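Local coordinates for protein glycosyl hydrolase (PDB 5NDX) that probably hydrolyses O-glycosidic bonds as a bacterial orthologue of human alpha-L-iduronidase in glycoside hydrolase family 39, at residues K157-Y162 against R193-H198; T324-F329 against P364-M369; D359-P364 against A481-L486. The protein carries 2 engineered substitutions. All coordinates share one frame; numbering follows the deposited sequence.

Interaction 1. Residues K157-Y162 against R193-H198; sequences KGYTNY and RALMAH
Helices 155-171 and 190-200 pass each other with Thr-160 and Leu-195 nearest in backbone, their CA atoms 6.4 Å apart. They are consecutive outer helices of the TIM barrel, following barrel strands 140-142 and 179-184 respectively, and within these segments side chains alone bridge them. Thr-160 and His-198 carry one half of the contact. The imidazole turns one face to the threonine, whose CB stands over the centre of that face, 4.1 Å from the centroid of the His-198 ring and 8° off its normal. His-198 reaches this place because its CG is anti to the backbone N (chi1 -169°), which sends the ring out toward helix 155-171. The threonine hydroxyl oxygen is placed between CB and the ring, implausibly close to the face, so the detail of this contact is doubtful. NE2 of the ring makes a weak hydrogen bond to Thr-203 O. The other half is apolar. Tyr-159 turns its ring past Leu-195 at about a right angle, and the branch carbon CG of Leu-195 meets CE2 of Tyr-159 at 3.9 Å, at the ring edge and near its plane. Trp-151 packs edge-to-face with this tyrosine, whose side chain is about 8 Å from that of Gln-146, an altered residue at the predicted proton-donor position. The contact thus belongs to the outer helical layer near that position. Beside CB, the methyl CG2 of Thr-160 overlaps the imidazole rim, 4.1 Å from NE2 of His-198.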
ATOM      1  N   LYS A 157      -1.685 -31.995 -11.561  1.00 66.61           N
ATOM      2  CA  LYS A 157      -1.295 -32.925 -10.509  1.00 72.02           C
ATOM      3  C   LYS A 157      -0.041 -32.429  -9.804  1.00 65.23           C
ATOM      4  O   LYS A 157       0.035 -32.496  -8.597  1.00 62.84           O
ATOM      5  CB  LYS A 157      -1.052 -34.350 -11.052  1.00 79.81           C
ATOM      6  CG  LYS A 157      -1.587 -35.463 -10.146  1.00 89.62           C
ATOM      7  CD  LYS A 157      -3.050 -35.814 -10.490  1.00 97.55           C
ATOM      8  CE  LYS A 157      -3.542 -37.109  -9.830  1.00100.10           C
ATOM      9  NZ  LYS A 157      -3.762 -36.932  -8.362  1.00102.10           N
ATOM     10  N   GLY A 158       0.940 -31.969 -10.584  1.00 61.53           N
ATOM     11  CA  GLY A 158       2.135 -31.314 -10.052  1.00 61.60           C
ATOM     12  C   GLY A 158       1.776 -30.186  -9.072  1.00 57.62           C
ATOM     13  O   GLY A 158       2.307 -30.155  -7.969  1.00 55.52           O
ATOM     14  N   TYR A 159       0.830 -29.334  -9.486  1.00 56.65           N
ATOM     15  CA  TYR A 159       0.362 -28.171  -8.721  1.00 58.29           C
ATOM     16  C   TYR A 159      -0.239 -28.600  -7.402  1.00 59.21           C
ATOM     17  O   TYR A 159       0.113 -28.085  -6.349  1.00 58.30           O
ATOM     18  CB  TYR A 159      -0.675 -27.333  -9.501  1.00 56.31           C
ATOM     19  CG  TYR A 159      -0.959 -26.011  -8.793  1.00 55.75           C
ATOM     20  CD1 TYR A 159      -0.061 -24.946  -8.886  1.00 55.04           C
ATOM     21  CD2 TYR A 159      -2.064 -25.855  -7.957  1.00 54.80           C
ATOM     22  CE1 TYR A 159      -0.275 -23.756  -8.197  1.00 53.95           C
ATOM     23  CE2 TYR A 159      -2.285 -24.658  -7.278  1.00 54.38           C
ATOM     24  CZ  TYR A 159      -1.380 -23.624  -7.401  1.00 52.29           C
ATOM     25  OH  TYR A 159      -1.569 -22.454  -6.744  1.00 52.91           O
ATOM     26  N   THR A 160      -1.114 -29.584  -7.483  1.00 59.05           N
ATOM     27  CA  THR A 160      -1.820 -30.094  -6.334  1.00 58.89           C
ATOM     28  C   THR A 160      -0.871 -30.799  -5.332  1.00 57.20           C
ATOM     29  O   THR A 160      -1.068 -30.734  -4.117  1.00 56.80           O
ATOM     30  CB  THR A 160      -3.016 -30.928  -6.859  1.00 63.69           C
ATOM     31  OG1 THR A 160      -4.160 -30.690  -6.056  1.00 72.07           O
ATOM     32  CG2 THR A 160      -2.724 -32.401  -6.960  1.00 62.77           C
ATOM     33  N   ASN A 161       0.187 -31.439  -5.829  1.00 57.44           N
ATOM     34  CA  ASN A 161       1.238 -32.025  -4.964  1.00 57.55           C
ATOM     35  C   ASN A 161       2.116 -30.939  -4.318  1.00 52.56           C
ATOM     36  O   ASN A 161       2.574 -31.083  -3.194  1.00 51.76           O
ATOM     37  CB  ASN A 161       2.216 -32.893  -5.773  1.00 59.79           C
ATOM     38  CG  ASN A 161       1.609 -34.170  -6.321  1.00 62.04           C
ATOM     39  OD1 ASN A 161       0.567 -34.665  -5.877  1.00 62.12           O
ATOM     40  ND2 ASN A 161       2.307 -34.727  -7.282  1.00 61.03           N
ATOM     41  N   TYR A 162       2.444 -29.937  -5.120  1.00 51.77           N
ATOM     42  CA  TYR A 162       3.123 -28.722  -4.652  1.00 52.10           C
ATOM     43  C   TYR A 162       2.369 -28.065  -3.477  1.00 48.69           C
ATOM     44  O   TYR A 162       2.986 -27.757  -2.445  1.00 49.61           O
ATOM     45  CB  TYR A 162       3.361 -27.772  -5.837  1.00 52.82           C
ATOM     46  CG  TYR A 162       3.523 -26.320  -5.442  1.00 54.25           C
ATOM     47  CD1 TYR A 162       4.743 -25.827  -4.949  1.00 54.70           C
ATOM     48  CD2 TYR A 162       2.460 -25.450  -5.552  1.00 54.88           C
ATOM     49  CE1 TYR A 162       4.879 -24.497  -4.579  1.00 54.62           C
ATOM     50  CE2 TYR A 162       2.581 -24.126  -5.186  1.00 58.62           C
ATOM     51  CZ  TYR A 162       3.784 -23.665  -4.674  1.00 57.27           C
ATOM     52  OH  TYR A 162       3.852 -22.353  -4.326  1.00 56.10           O
ATOM     53  N   ARG A 193     -10.025 -24.156 -10.343  1.00 50.84           N
ATOM     54  CA  ARG A 193     -11.052 -25.185 -10.121  1.00 53.31           C
ATOM     55  C   ARG A 193     -10.464 -26.443  -9.556  1.00 51.85           C
ATOM     56  O   ARG A 193     -11.026 -27.024  -8.626  1.00 51.62           O
ATOM     57  CB  ARG A 193     -11.818 -25.484 -11.402  1.00 56.07           C
ATOM     58  CG  ARG A 193     -12.723 -24.328 -11.777  1.00 59.09           C
ATOM     59  CD  ARG A 193     -13.681 -24.651 -12.925  1.00 63.08           C
ATOM     60  NE  ARG A 193     -13.100 -24.205 -14.176  1.00 67.49           N
ATOM     61  CZ  ARG A 193     -12.601 -24.963 -15.154  1.00 73.08           C
ATOM     62  NH1 ARG A 193     -12.084 -24.368 -16.228  1.00 75.81           N
ATOM     63  NH2 ARG A 193     -12.604 -26.286 -15.100  1.00 78.50           N
ATOM     64  N   ALA A 194      -9.300 -26.817 -10.071  1.00 51.14           N
ATOM     65  CA  ALA A 194      -8.606 -28.003  -9.573  1.00 52.19           C
ATOM     66  C   ALA A 194      -8.193 -27.891  -8.115  1.00 51.58           C
ATOM     67  O   ALA A 194      -8.315 -28.860  -7.359  1.00 52.09           O
ATOM     68  CB  ALA A 194      -7.396 -28.305 -10.441  1.00 53.39           C
ATOM     69  N   LEU A 195      -7.718 -26.723  -7.675  1.00 50.05           N
ATOM     70  CA  LEU A 195      -7.229 -26.628  -6.293  1.00 49.47           C
ATOM     71  C   LEU A 195      -8.404 -26.672  -5.326  1.00 49.92           C
ATOM     72  O   LEU A 195      -8.332 -27.243  -4.239  1.00 51.09           O
ATOM     73  CB  LEU A 195      -6.400 -25.370  -6.096  1.00 49.65           C
ATOM     74  CG  LEU A 195      -5.393 -25.196  -4.936  1.00 52.32           C
ATOM     75  CD1 LEU A 195      -5.796 -24.123  -3.939  1.00 53.42           C
ATOM     76  CD2 LEU A 195      -4.971 -26.455  -4.211  1.00 52.13           C
ATOM     77  N   MET A 196      -9.491 -26.043  -5.735  1.00 50.10           N
ATOM     78  CA  MET A 196     -10.698 -26.026  -4.939  1.00 51.04           C
ATOM     79  C   MET A 196     -11.257 -27.451  -4.776  1.00 52.35           C
ATOM     80  O   MET A 196     -11.618 -27.830  -3.666  1.00 49.61           O
ATOM     81  CB  MET A 196     -11.734 -25.100  -5.591  1.00 50.73           C
ATOM     82  CG  MET A 196     -11.287 -23.617  -5.672  1.00 53.72           C
ATOM     83  SD  MET A 196     -10.370 -22.945  -4.258  1.00 53.03           S
ATOM     84  CE  MET A 196     -11.789 -22.563  -3.376  1.00 54.77           C
ATOM     85  N   ALA A 197     -11.318 -28.209  -5.882  1.00 51.59           N
ATOM     86  CA  ALA A 197     -11.713 -29.633  -5.836  1.00 55.65           C
ATOM     87  C   ALA A 197     -10.783 -30.408  -4.902  1.00 54.95           C
ATOM     88  O   ALA A 197     -11.239 -31.080  -3.979  1.00 54.87           O
ATOM     89  CB  ALA A 197     -11.713 -30.252  -7.238  1.00 53.72           C
ATOM     90  N   HIS A 198      -9.479 -30.239  -5.103  1.00 54.70           N
ATOM     91  CA  HIS A 198      -8.488 -30.881  -4.236  1.00 53.56           C
ATOM     92  C   HIS A 198      -8.622 -30.557  -2.768  1.00 52.83           C
ATOM     93  O   HIS A 198      -8.469 -31.443  -1.922  1.00 53.88           O
ATOM     94  CB  HIS A 198      -7.089 -30.532  -4.710  1.00 54.73           C
ATOM     95  CG  HIS A 198      -6.018 -31.335  -4.062  1.00 55.71           C
ATOM     96  ND1 HIS A 198      -5.141 -30.794  -3.157  1.00 56.56           N
ATOM     97  CD2 HIS A 198      -5.677 -32.642  -4.185  1.00 58.87           C
ATOM     98  CE1 HIS A 198      -4.316 -31.730  -2.736  1.00 59.35           C
ATOM     99  NE2 HIS A 198      -4.617 -32.863  -3.344  1.00 59.91           N
TER

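Interaction 2. Residues T324-F329 against P364-M369; sequences TIFAYF and PGLTSM
Ile-325 presses a methyl into the first turn of helix 364-372: CG2 of Ile-325 lies 3.7 Å from C of Gly-365, and equally close to the backbone N of Leu-366. This is the tight part. A CB on Gly-365 would point at the same methyl and come within 3.2 Å of Ile-325 CG2, leaving little room for any side chain. CG1 of Ile-325 sits between its backbone N and carbonyl carbon (chi1 48°), which leaves CG2 to face the helix. Alongside, CB of Ile-325 and CB of Leu-366 pack at 4.0 Å. The helix follows strand 358-362 and touches helices 36-45 and 282-300, consistent with the last helix of the TIM barrel, closing the ring between the first and seventh. Leu-366 extends its CD2 methyl to CZ of Phe-326, 3.7 Å away, approaching the ring obliquely while Tyr-44 meets that ring from helix 36-45. The looser side is polar and lacks direct bonds: a water donates to Thr-324 O at 2.8 Å and accepts from Gly-365 N at 2.9 Å, spanning the gap and satisfying an amide in the first helical turn. In the same turn, Pro-364 O is gripped twice by Ser-368, through the backbone N and through OG, the latter at 2.8 Å and in the carbonyl plane.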
ATOM      1  N   THR A 324       3.712   2.434 -10.450  1.00 31.16           N
ATOM      2  CA  THR A 324       4.760   2.538  -9.427  1.00 31.79           C
ATOM      3  C   THR A 324       4.329   3.644  -8.473  1.00 31.45           C
ATOM      4  O   THR A 324       3.648   4.625  -8.876  1.00 30.73           O
ATOM      5  CB  THR A 324       6.149   2.871 -10.031  1.00 33.52           C
ATOM      6  OG1 THR A 324       6.163   4.193 -10.556  1.00 36.15           O
ATOM      7  CG2 THR A 324       6.492   1.914 -11.190  1.00 34.66           C
ATOM      8  N   ILE A 325       4.710   3.492  -7.214  1.00 30.48           N
ATOM      9  CA  ILE A 325       4.383   4.441  -6.198  1.00 31.02           C
ATOM     10  C   ILE A 325       5.426   5.566  -6.097  1.00 31.21           C
ATOM     11  O   ILE A 325       5.187   6.568  -5.369  1.00 30.61           O
ATOM     12  CB  ILE A 325       4.151   3.787  -4.801  1.00 32.61           C
ATOM     13  CG1 ILE A 325       5.250   2.812  -4.414  1.00 33.76           C
ATOM     14  CG2 ILE A 325       2.771   3.163  -4.770  1.00 32.18           C
ATOM     15  CD1 ILE A 325       5.292   2.419  -2.964  1.00 36.00           C
ATOM     16  N   PHE A 326       6.563   5.413  -6.761  1.00 29.73           N
ATOM     17  CA  PHE A 326       7.522   6.523  -6.878  1.00 31.51           C
ATOM     18  C   PHE A 326       7.901   6.713  -8.332  1.00 31.89           C
ATOM     19  O   PHE A 326       7.907   5.751  -9.078  1.00 31.65           O
ATOM     20  CB  PHE A 326       8.819   6.261  -6.103  1.00 32.99           C
ATOM     21  CG  PHE A 326       8.620   6.041  -4.621  1.00 32.56           C
ATOM     22  CD1 PHE A 326       8.358   4.789  -4.151  1.00 32.56           C
ATOM     23  CD2 PHE A 326       8.711   7.091  -3.735  1.00 33.62           C
ATOM     24  CE1 PHE A 326       8.166   4.563  -2.807  1.00 34.43           C
ATOM     25  CE2 PHE A 326       8.482   6.891  -2.373  1.00 33.85           C
ATOM     26  CZ  PHE A 326       8.217   5.622  -1.918  1.00 32.97           C
ATOM     27  N   ALA A 327       8.224   7.954  -8.689  1.00 32.42           N
ATOM     28  CA  ALA A 327       8.923   8.264  -9.919  1.00 33.10           C
ATOM     29  C   ALA A 327      10.441   8.266  -9.646  1.00 33.24           C
ATOM     30  O   ALA A 327      10.949   9.018  -8.822  1.00 33.83           O
ATOM     31  CB  ALA A 327       8.457   9.606 -10.441  1.00 32.68           C
ATOM     32  N   TYR A 328      11.133   7.359 -10.301  1.00 34.52           N
ATOM     33  CA  TYR A 328      12.566   7.152 -10.167  1.00 36.59           C
ATOM     34  C   TYR A 328      13.262   8.086 -11.172  1.00 36.54           C
ATOM     35  O   TYR A 328      12.924   8.103 -12.341  1.00 36.20           O
ATOM     36  CB  TYR A 328      12.897   5.664 -10.473  1.00 37.87           C
ATOM     37  CG  TYR A 328      14.361   5.391 -10.639  1.00 39.90           C
ATOM     38  CD1 TYR A 328      15.198   5.209  -9.527  1.00 39.88           C
ATOM     39  CD2 TYR A 328      14.927   5.342 -11.910  1.00 42.22           C
ATOM     40  CE1 TYR A 328      16.568   5.001  -9.678  1.00 42.36           C
ATOM     41  CE2 TYR A 328      16.299   5.125 -12.076  1.00 42.51           C
ATOM     42  CZ  TYR A 328      17.121   4.959 -10.976  1.00 43.29           C
ATOM     43  OH  TYR A 328      18.490   4.796 -11.174  1.00 43.43           O
ATOM     44  N   PHE A 329      14.184   8.893 -10.677  1.00 36.34           N
ATOM     45  CA  PHE A 329      15.090   9.688 -11.484  1.00 36.82           C
ATOM     46  C   PHE A 329      16.488   9.136 -11.270  1.00 38.46           C
ATOM     47  O   PHE A 329      16.965   9.049 -10.130  1.00 38.84           O
ATOM     48  CB  PHE A 329      15.117  11.121 -10.990  1.00 37.62           C
ATOM     49  CG  PHE A 329      13.883  11.886 -11.288  1.00 35.80           C
ATOM     50  CD1 PHE A 329      12.772  11.806 -10.446  1.00 34.77           C
ATOM     51  CD2 PHE A 329      13.835  12.682 -12.397  1.00 35.34           C
ATOM     52  CE1 PHE A 329      11.628  12.529 -10.724  1.00 34.27           C
ATOM     53  CE2 PHE A 329      12.704  13.406 -12.682  1.00 36.43           C
ATOM     54  CZ  PHE A 329      11.601  13.341 -11.822  1.00 36.25           C
ATOM     55  N   PRO A 364       0.731   9.349  -6.611  1.00 32.09           N
ATOM     56  CA  PRO A 364      -0.589   9.174  -6.013  1.00 31.75           C
ATOM     57  C   PRO A 364      -0.954   7.804  -5.551  1.00 31.74           C
ATOM     58  O   PRO A 364      -1.800   7.696  -4.669  1.00 31.22           O
ATOM     59  CB  PRO A 364      -1.564   9.692  -7.081  1.00 31.95           C
ATOM     60  CG  PRO A 364      -0.736  10.717  -7.817  1.00 34.03           C
ATOM     61  CD  PRO A 364       0.661  10.174  -7.829  1.00 33.40           C
ATOM     62  N   GLY A 365      -0.319   6.765  -6.077  1.00 31.30           N
ATOM     63  CA  GLY A 365      -0.545   5.419  -5.599  1.00 30.39           C
ATOM     64  C   GLY A 365      -0.216   5.259  -4.106  1.00 32.48           C
ATOM     65  O   GLY A 365      -0.796   4.383  -3.451  1.00 33.11           O
ATOM     66  N   LEU A 366       0.754   6.045  -3.604  1.00 31.22           N
ATOM     67  CA  LEU A 366       1.192   5.997  -2.212  1.00 32.04           C
ATOM     68  C   LEU A 366       0.430   7.008  -1.381  1.00 29.91           C
ATOM     69  O   LEU A 366      -0.077   6.647  -0.321  1.00 28.12           O
ATOM     70  CB  LEU A 366       2.709   6.243  -2.042  1.00 32.43           C
ATOM     71  CG  LEU A 366       3.290   6.169  -0.627  1.00 35.21           C
ATOM     72  CD1 LEU A 366       2.836   4.875   0.048  1.00 35.90           C
ATOM     73  CD2 LEU A 366       4.810   6.205  -0.679  1.00 35.88           C
ATOM     74  N   THR A 367       0.291   8.227  -1.884  1.00 29.12           N
ATOM     75  CA  THR A 367      -0.383   9.273  -1.131  1.00 28.56           C
ATOM     76  C   THR A 367      -1.830   8.941  -0.889  1.00 28.29           C
ATOM     77  O   THR A 367      -2.378   9.231   0.185  1.00 27.34           O
ATOM     78  CB  THR A 367      -0.215  10.650  -1.750  1.00 28.86           C
ATOM     79  OG1 THR A 367      -0.715  10.638  -3.095  1.00 28.29           O
ATOM     80  CG2 THR A 367       1.245  11.052  -1.746  1.00 30.43           C
ATOM     81  N   SER A 368      -2.467   8.291  -1.845  1.00 29.08           N
ATOM     82  CA  SER A 368      -3.834   7.876  -1.633  1.00 30.30           C
ATOM     83  C   SER A 368      -3.900   6.917  -0.413  1.00 30.88           C
ATOM     84  O   SER A 368      -4.829   7.014   0.383  1.00 29.23           O
ATOM     85  CB  SER A 368      -4.438   7.186  -2.856  1.00 29.32           C
ATOM     86  OG  SER A 368      -3.624   6.089  -3.207  1.00 31.87           O
ATOM     87  N   MET A 369      -2.943   5.995  -0.323  1.00 29.88           N
ATOM     88  CA  MET A 369      -2.865   5.062   0.807  1.00 31.91           C
ATOM     89  C   MET A 369      -2.521   5.719   2.131  1.00 31.05           C
ATOM     90  O   MET A 369      -3.016   5.268   3.188  1.00 31.34           O
ATOM     91  CB  MET A 369      -1.929   3.897   0.480  1.00 33.50           C
ATOM     92  CG  MET A 369      -2.490   3.072  -0.684  1.00 35.34           C
ATOM     93  SD  MET A 369      -1.396   1.738  -1.093  1.00 40.26           S
ATOM     94  CE  MET A 369      -2.155   0.386  -0.221  1.00 43.55           C
TER
HETATM   95  O   HOH W   1       1.322   6.066  -8.318  1.00 28.88           O

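Interaction 3. Residues D359-P364 against A481-L486; sequences DIIKKP and AQFAEL
Asp-359 has its CG anti to the carbonyl carbon: the backbone carries CB over the ring of Phe-483, and chi1 -79° swings the carboxylate over it too, while chi2 -64° of Ile-361 turns CD1 back beside the edge of that ring. This is helix-on-sheet packing: helix 480-489 lies on the two-stranded antiparallel sheet 326-330/358-362, and its segment runs at 28° to strand 359-362, the axes 9.8 Å apart. Asp-359 CB lies 3.6 Å from CZ of Phe-483, as part of a CH-pi contact over one face. Its carboxylate plane is tilted from the ring, with OD2 reaching CE2 of Phe-483 at 3.6 Å. The charge itself is met elsewhere: OD1 forms a salt bridge with Arg-487, and OD2 one with Arg-549 as well as a hydrogen bond from Leu-546 N. These bonds fix the rotation of the carboxylate and should favour its ionised form. Near the ring plane, CD1 of Ile-361 stands 4.0 Å from CD1 of Phe-483. With an alanine in place of Phe-483, the apolar CB of Asp-359 would probably lose its cover and a gap would open beside Ile-361. One helical turn further on, Leu-486 meets the isoleucine at about a right angle, its CB lying 3.9 Å from CD1 of Ile-361 and its CD1 4.2 Å from CG1 of Ile-361.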
ATOM      1  N   ASP A 359      17.091   9.863  -7.258  1.00 35.74           N
ATOM      2  CA  ASP A 359      16.069  10.488  -6.469  1.00 36.50           C
ATOM      3  C   ASP A 359      14.746   9.819  -6.817  1.00 36.42           C
ATOM      4  O   ASP A 359      14.469   9.512  -8.001  1.00 35.64           O
ATOM      5  CB  ASP A 359      16.025  11.981  -6.745  1.00 37.98           C
ATOM      6  CG  ASP A 359      17.131  12.744  -6.022  1.00 40.34           C
ATOM      7  OD1 ASP A 359      16.979  12.982  -4.816  1.00 41.69           O
ATOM      8  OD2 ASP A 359      18.150  13.100  -6.659  1.00 41.14           O
ATOM      9  N   ILE A 360      13.920   9.653  -5.793  1.00 33.91           N
ATOM     10  CA  ILE A 360      12.561   9.178  -5.970  1.00 34.04           C
ATOM     11  C   ILE A 360      11.571  10.177  -5.393  1.00 34.34           C
ATOM     12  O   ILE A 360      11.785  10.753  -4.323  1.00 31.24           O
ATOM     13  CB  ILE A 360      12.299   7.790  -5.356  1.00 34.60           C
ATOM     14  CG1 ILE A 360      12.747   7.695  -3.904  1.00 35.16           C
ATOM     15  CG2 ILE A 360      12.968   6.760  -6.231  1.00 35.35           C
ATOM     16  CD1 ILE A 360      12.489   6.337  -3.287  1.00 37.35           C
ATOM     17  N   ILE A 361      10.489  10.376  -6.156  1.00 32.94           N
ATOM     18  CA  ILE A 361       9.431  11.243  -5.796  1.00 32.16           C
ATOM     19  C   ILE A 361       8.125  10.432  -5.645  1.00 31.57           C
ATOM     20  O   ILE A 361       7.777   9.644  -6.513  1.00 31.99           O
ATOM     21  CB  ILE A 361       9.277  12.331  -6.856  1.00 31.75           C
ATOM     22  CG1 ILE A 361      10.529  13.198  -6.977  1.00 33.42           C
ATOM     23  CG2 ILE A 361       8.094  13.214  -6.556  1.00 31.41           C
ATOM     24  CD1 ILE A 361      10.896  14.019  -5.742  1.00 35.17           C
ATOM     25  N   LYS A 362       7.430  10.618  -4.544  1.00 31.34           N
ATOM     26  CA  LYS A 362       6.109   9.985  -4.289  1.00 32.02           C
ATOM     27  C   LYS A 362       5.035  10.331  -5.255  1.00 29.70           C
ATOM     28  O   LYS A 362       4.826  11.480  -5.588  1.00 29.20           O
ATOM     29  CB  LYS A 362       5.567  10.373  -2.907  1.00 34.61           C
ATOM     30  CG  LYS A 362       6.261   9.658  -1.828  1.00 38.84           C
ATOM     31  CD  LYS A 362       6.119  10.139  -0.359  1.00 40.41           C
ATOM     32  CE  LYS A 362       4.834  10.708   0.080  1.00 39.17           C
ATOM     33  NZ  LYS A 362       4.813  10.861   1.608  1.00 38.89           N
ATOM     34  N   LYS A 363       4.296   9.315  -5.632  1.00 30.44           N
ATOM     35  CA  LYS A 363       3.201   9.434  -6.582  1.00 31.00           C
ATOM     36  C   LYS A 363       1.861   9.116  -5.895  1.00 31.45           C
ATOM     37  O   LYS A 363       1.854   8.627  -4.749  1.00 29.43           O
ATOM     38  CB  LYS A 363       3.452   8.455  -7.736  1.00 31.21           C
ATOM     39  CG  LYS A 363       4.543   8.909  -8.687  1.00 30.73           C
ATOM     40  CD  LYS A 363       4.947   7.803  -9.663  1.00 30.56           C
ATOM     41  CE  LYS A 363       3.830   7.425 -10.629  1.00 29.70           C
ATOM     42  NZ  LYS A 363       4.261   6.233 -11.370  1.00 29.43           N
ATOM     43  N   PRO A 364       0.731   9.349  -6.611  1.00 32.09           N
ATOM     44  CA  PRO A 364      -0.589   9.174  -6.013  1.00 31.75           C
ATOM     45  C   PRO A 364      -0.954   7.804  -5.551  1.00 31.74           C
ATOM     46  O   PRO A 364      -1.800   7.696  -4.669  1.00 31.22           O
ATOM     47  CB  PRO A 364      -1.564   9.692  -7.081  1.00 31.95           C
ATOM     48  CG  PRO A 364      -0.736  10.717  -7.817  1.00 34.03           C
ATOM     49  CD  PRO A 364       0.661  10.174  -7.829  1.00 33.40           C
ATOM     50  N   ALA A 481      16.991  22.680  -6.465  1.00 39.05           N
ATOM     51  CA  ALA A 481      15.817  23.507  -6.151  1.00 41.28           C
ATOM     52  C   ALA A 481      14.512  22.911  -6.724  1.00 39.36           C
ATOM     53  O   ALA A 481      13.476  22.984  -6.092  1.00 40.41           O
ATOM     54  CB  ALA A 481      15.988  24.942  -6.648  1.00 41.45           C
ATOM     55  N   GLN A 482      14.582  22.327  -7.909  1.00 39.46           N
ATOM     56  CA  GLN A 482      13.405  21.675  -8.542  1.00 38.43           C
ATOM     57  C   GLN A 482      12.933  20.447  -7.777  1.00 37.25           C
ATOM     58  O   GLN A 482      11.741  20.283  -7.513  1.00 35.78           O
ATOM     59  CB  GLN A 482      13.697  21.351 -10.000  1.00 37.90           C
ATOM     60  CG  GLN A 482      13.640  22.605 -10.842  1.00 37.68           C
ATOM     61  CD  GLN A 482      14.142  22.424 -12.269  1.00 38.25           C
ATOM     62  OE1 GLN A 482      14.908  21.508 -12.573  1.00 38.12           O
ATOM     63  NE2 GLN A 482      13.632  23.264 -13.170  1.00 37.76           N
ATOM     64  N   PHE A 483      13.888  19.649  -7.337  1.00 36.41           N
ATOM     65  CA  PHE A 483      13.598  18.552  -6.455  1.00 36.82           C
ATOM     66  C   PHE A 483      12.976  18.979  -5.109  1.00 36.33           C
ATOM     67  O   PHE A 483      12.067  18.289  -4.621  1.00 34.02           O
ATOM     68  CB  PHE A 483      14.822  17.692  -6.203  1.00 37.57           C
ATOM     69  CG  PHE A 483      15.066  16.631  -7.253  1.00 37.30           C
ATOM     70  CD1 PHE A 483      14.095  15.702  -7.560  1.00 37.87           C
ATOM     71  CD2 PHE A 483      16.304  16.522  -7.879  1.00 38.94           C
ATOM     72  CE1 PHE A 483      14.319  14.704  -8.499  1.00 37.80           C
ATOM     73  CE2 PHE A 483      16.547  15.526  -8.804  1.00 39.05           C
ATOM     74  CZ  PHE A 483      15.541  14.632  -9.144  1.00 39.80           C
ATOM     75  N   ALA A 484      13.416  20.100  -4.548  1.00 35.88           N
ATOM     76  CA  ALA A 484      12.861  20.611  -3.295  1.00 35.62           C
ATOM     77  C   ALA A 484      11.398  21.023  -3.557  1.00 36.38           C
ATOM     78  O   ALA A 484      10.527  20.785  -2.733  1.00 35.44           O
ATOM     79  CB  ALA A 484      13.676  21.803  -2.720  1.00 34.84           C
ATOM     80  N   GLU A 485      11.135  21.604  -4.716  1.00 34.79           N
ATOM     81  CA  GLU A 485       9.774  21.946  -5.107  1.00 35.66           C
ATOM     82  C   GLU A 485       8.906  20.684  -5.275  1.00 33.58           C
ATOM     83  O   GLU A 485       7.787  20.654  -4.812  1.00 32.63           O
ATOM     84  CB  GLU A 485       9.817  22.854  -6.352  1.00 37.65           C
ATOM     85  CG  GLU A 485       8.489  23.311  -6.904  1.00 42.99           C
ATOM     86  CD  GLU A 485       8.593  24.059  -8.295  1.00 46.99           C
ATOM     87  OE1 GLU A 485       9.708  24.220  -8.908  1.00 46.28           O
ATOM     88  OE2 GLU A 485       7.522  24.491  -8.772  1.00 47.21           O
ATOM     89  N   LEU A 486       9.435  19.623  -5.873  1.00 33.17           N
ATOM     90  CA  LEU A 486       8.690  18.377  -6.028  1.00 33.38           C
ATOM     91  C   LEU A 486       8.425  17.700  -4.714  1.00 32.46           C
ATOM     92  O   LEU A 486       7.321  17.176  -4.488  1.00 30.15           O
ATOM     93  CB  LEU A 486       9.404  17.382  -6.974  1.00 34.93           C
ATOM     94  CG  LEU A 486       9.594  17.816  -8.433  1.00 36.09           C
ATOM     95  CD1 LEU A 486      10.221  16.691  -9.205  1.00 36.51           C
ATOM     96  CD2 LEU A 486       8.334  18.257  -9.158  1.00 35.35           C
TER

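Overall arrangement
From the N terminus, interaction 1 comes first and closes a 30-residue loop that includes barrel strand 179-184, joining two successive helices of the TIM barrel wall. It is in series with the other two, and interaction 3 lies on the opposite side of the chain's centre. Interactions 2 and 3 cross: the chain runs through 324-329, 359-364, 364-369 and last 481-486, with Pro-364 shared. Strands 326-330 and 358-362 pair between them, Phe-329 N reaching Asp-359 O at 2.8 Å. Interaction 2 closes a 34-residue loop, partly disordered, that holds strand 358-362, and joins this small sheet to helix 364-372; interaction 3, closing a 116-residue loop, joins it to helix 480-489.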